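Local coordinates for nucleoside-diphosphate sugar epimerase (SulA family) (Corynebacterium glutamicum, PDB 3OH8), which is of unconfirmed function but probably binds a nicotinamide dinucleotide and acts as an epimerase on a nucleoside-diphosphate sugar, at residues L231-L236 with E286-P291. Residues are numbered along the deposited sequence; the frame is centred on the assembly and turned at random.
Sequences LPTKFL and EHATAP
The carbonyl oxygen of Glu286 receives two donors from Thr289, a residue whose methyl touches Thr233 on the facing helix. The hydroxyl OG1 of Thr289 lies 2.8 Å from Glu286 O, nearly in line with the carbonyl bond (165° at the oxygen), and Thr289 N bonds to the same atom at 3.1 Å. This double grip ties Thr289, within the type I turn from His287 to Ala290 that leads from helix 277-287 into helix 290-294, back to the residue just ahead of that turn. It illustrates how a side chain can spend its polar branch on a nearby backbone carbonyl and offer its apolar branch to a neighbour. Thr289 CG2 lies 3.8 Å from Thr233 CG2.

Thr233 follows the same rule. With chi1 at -67° its hydroxyl sits beside the backbone N and bonds back to Arg229 O one turn earlier, which leaves CG2 anti to that N. Thr233 CG2 also meets Ala288 CB at 3.8 Å. Beside this buried methyl group, the backbones come close: Lys234 CA approaches Ala288 O at 3.3 Å in a CA-H...O contact, with 150° at the hydrogen. Lys234 then runs outward in an extended chain, Lys234 CG passing 4.3 Å from Pro291 CG before the ammonium leads away.

Helix 222-242 thus packs against the turn on the flank of the Rossmann-like domain, with His207 of strand 204-207 touching Thr233 and Val299 and Phe301 of strand 298-308 touching Thr289. With both threonine hydroxyls bonded locally and no conventional hydrogen bond across it, the contact depends mainly on the fit of aliphatic surfaces.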
ATOM      1  N   LEU A 231      -3.622  23.576 -13.351  1.00 16.76           N
ATOM      2  CA  LEU A 231      -5.021  24.023 -13.397  1.00 20.17           C
ATOM      3  C   LEU A 231      -6.021  23.081 -12.654  1.00 16.51           C
ATOM      4  O   LEU A 231      -6.855  23.535 -11.865  1.00 18.13           O
ATOM      5  CB  LEU A 231      -5.460  24.261 -14.850  1.00 25.31           C
ATOM      6  CG  LEU A 231      -5.574  25.709 -15.379  1.00 32.39           C
ATOM      7  CD1 LEU A 231      -4.653  26.675 -14.656  1.00 34.24           C
ATOM      8  CD2 LEU A 231      -5.334  25.771 -16.879  1.00 29.22           C
ATOM      9  N   PRO A 232      -5.941  21.769 -12.906  1.00 16.61           N
ATOM     10  CA  PRO A 232      -6.890  20.918 -12.179  1.00 19.01           C
ATOM     11  C   PRO A 232      -6.722  21.026 -10.660  1.00 19.86           C
ATOM     12  O   PRO A 232      -7.712  20.927  -9.918  1.00 20.87           O
ATOM     13  CB  PRO A 232      -6.537  19.511 -12.665  1.00 18.35           C
ATOM     14  CG  PRO A 232      -5.917  19.723 -14.038  1.00 16.71           C
ATOM     15  CD  PRO A 232      -5.188  21.028 -13.938  1.00 16.80           C
ATOM     16  N   THR A 233      -5.486  21.213 -10.205  1.00 16.12           N
ATOM     17  CA  THR A 233      -5.207  21.317  -8.776  1.00 16.47           C
ATOM     18  C   THR A 233      -5.857  22.569  -8.208  1.00 17.47           C
ATOM     19  O   THR A 233      -6.397  22.552  -7.105  1.00 18.44           O
ATOM     20  CB  THR A 233      -3.684  21.332  -8.493  1.00 15.88           C
ATOM     21  OG1 THR A 233      -3.119  20.053  -8.825  1.00 15.20           O
ATOM     22  CG2 THR A 233      -3.424  21.612  -7.045  1.00 13.00           C
ATOM     23  N   LYS A 234      -5.819  23.653  -8.981  1.00 19.66           N
ATOM     24  CA  LYS A 234      -6.401  24.912  -8.551  1.00 20.02           C
ATOM     25  C   LYS A 234      -7.921  24.831  -8.481  1.00 17.23           C
ATOM     26  O   LYS A 234      -8.539  25.324  -7.529  1.00 23.17           O
ATOM     27  CB  LYS A 234      -5.984  26.045  -9.495  1.00 21.22           C
ATOM     28  CG  LYS A 234      -6.406  27.423  -9.031  1.00 24.51           C
ATOM     29  CD  LYS A 234      -6.013  28.476 -10.062  1.00 35.65           C
ATOM     30  CE  LYS A 234      -6.586  29.837  -9.713  1.00 45.30           C
ATOM     31  NZ  LYS A 234      -6.259  30.844 -10.763  1.00 50.58           N
ATOM     32  N   PHE A 235      -8.528  24.226  -9.496  1.00 14.56           N
ATOM     33  CA  PHE A 235      -9.978  24.130  -9.538  1.00 16.84           C
ATOM     34  C   PHE A 235     -10.477  23.284  -8.373  1.00 15.94           C
ATOM     35  O   PHE A 235     -11.489  23.598  -7.750  1.00 19.89           O
ATOM     36  CB  PHE A 235     -10.455  23.603 -10.899  1.00 17.92           C
ATOM     37  CG  PHE A 235     -10.058  24.492 -12.065  1.00 23.95           C
ATOM     38  CD1 PHE A 235      -9.717  25.821 -11.852  1.00 25.82           C
ATOM     39  CD2 PHE A 235     -10.024  23.998 -13.364  1.00 19.36           C
ATOM     40  CE1 PHE A 235      -9.355  26.650 -12.917  1.00 29.55           C
ATOM     41  CE2 PHE A 235      -9.669  24.815 -14.432  1.00 24.65           C
ATOM     42  CZ  PHE A 235      -9.331  26.145 -14.205  1.00 24.20           C
ATOM     43  N   LEU A 236      -9.745  22.228  -8.053  1.00 14.15           N
ATOM     44  CA  LEU A 236     -10.111  21.398  -6.905  1.00 18.21           C
ATOM     45  C   LEU A 236      -9.951  22.210  -5.607  1.00 17.44           C
ATOM     46  O   LEU A 236     -10.797  22.156  -4.711  1.00 18.52           O
ATOM     47  CB  LEU A 236      -9.231  20.147  -6.857  1.00 19.71           C
ATOM     48  CG  LEU A 236      -9.746  18.751  -7.248  1.00 26.05           C
ATOM     49  CD1 LEU A 236     -11.275  18.658  -7.459  1.00 21.14           C
ATOM     50  CD2 LEU A 236      -8.995  18.263  -8.440  1.00 23.83           C
ATOM     51  N   GLU A 286       2.343  23.017  -6.202  1.00 17.34           N
ATOM     52  CA  GLU A 286       1.987  23.300  -4.819  1.00 20.19           C
ATOM     53  C   GLU A 286       1.234  24.625  -4.668  1.00 19.09           C
ATOM     54  O   GLU A 286       0.259  24.721  -3.918  1.00 17.67           O
ATOM     55  CB  GLU A 286       3.238  23.258  -3.937  1.00 20.68           C
ATOM     56  CG  GLU A 286       3.842  21.852  -3.876  1.00 19.50           C
ATOM     57  CD  GLU A 286       5.011  21.756  -2.923  1.00 23.76           C
ATOM     58  OE1 GLU A 286       5.271  22.739  -2.197  1.00 21.70           O
ATOM     59  OE2 GLU A 286       5.676  20.701  -2.906  1.00 19.62           O
ATOM     60  N   HIS A 287       1.671  25.654  -5.387  1.00 21.16           N
ATOM     61  CA  HIS A 287       1.052  26.967  -5.221  1.00 18.26           C
ATOM     62  C   HIS A 287      -0.404  26.983  -5.701  1.00 20.77           C
ATOM     63  O   HIS A 287      -1.199  27.802  -5.264  1.00 19.49           O
ATOM     64  CB  HIS A 287       1.865  28.058  -5.939  1.00 23.14           C
ATOM     65  CG  HIS A 287       1.277  29.427  -5.787  1.00 30.57           C
ATOM     66  ND1 HIS A 287       0.680  30.104  -6.828  1.00 38.78           N
ATOM     67  CD2 HIS A 287       1.156  30.227  -4.701  1.00 35.50           C
ATOM     68  CE1 HIS A 287       0.234  31.271  -6.396  1.00 35.73           C
ATOM     69  NE2 HIS A 287       0.512  31.369  -5.108  1.00 36.75           N
ATOM     70  N   ALA A 288      -0.752  26.068  -6.597  1.00 21.20           N
ATOM     71  CA  ALA A 288      -2.124  25.961  -7.066  1.00 23.51           C
ATOM     72  C   ALA A 288      -3.135  25.592  -5.966  1.00 19.11           C
ATOM     73  O   ALA A 288      -4.343  25.740  -6.172  1.00 19.03           O
ATOM     74  CB  ALA A 288      -2.209  24.968  -8.229  1.00 24.27           C
ATOM     75  N   THR A 289      -2.656  25.120  -4.809  1.00 17.57           N
ATOM     76  CA  THR A 289      -3.556  24.813  -3.690  1.00 15.81           C
ATOM     77  C   THR A 289      -3.908  26.056  -2.875  1.00 22.21           C
ATOM     78  O   THR A 289      -4.707  25.989  -1.937  1.00 19.92           O
ATOM     79  CB  THR A 289      -2.982  23.745  -2.696  1.00 21.83           C
ATOM     80  OG1 THR A 289      -1.805  24.245  -2.055  1.00 21.87           O
ATOM     81  CG2 THR A 289      -2.666  22.430  -3.402  1.00 21.87           C
ATOM     82  N   ALA A 290      -3.313  27.187  -3.233  1.00 22.80           N
ATOM     83  CA  ALA A 290      -3.478  28.419  -2.456  1.00 24.91           C
ATOM     84  C   ALA A 290      -4.929  28.801  -2.097  1.00 23.75           C
ATOM     85  O   ALA A 290      -5.178  29.249  -0.987  1.00 24.41           O
ATOM     86  CB  ALA A 290      -2.745  29.588  -3.132  1.00 25.10           C
ATOM     87  N   PRO A 291      -5.888  28.612  -3.020  1.00 22.65           N
ATOM     88  CA  PRO A 291      -7.270  28.943  -2.642  1.00 24.07           C
ATOM     89  C   PRO A 291      -7.773  28.172  -1.417  1.00 28.04           C
ATOM     90  O   PRO A 291      -8.531  28.728  -0.624  1.00 25.67           O
ATOM     91  CB  PRO A 291      -8.075  28.562  -3.889  1.00 19.25           C
ATOM     92  CG  PRO A 291      -7.087  28.712  -5.019  1.00 21.86           C
ATOM     93  CD  PRO A 291      -5.779  28.246  -4.445  1.00 23.16           C
TER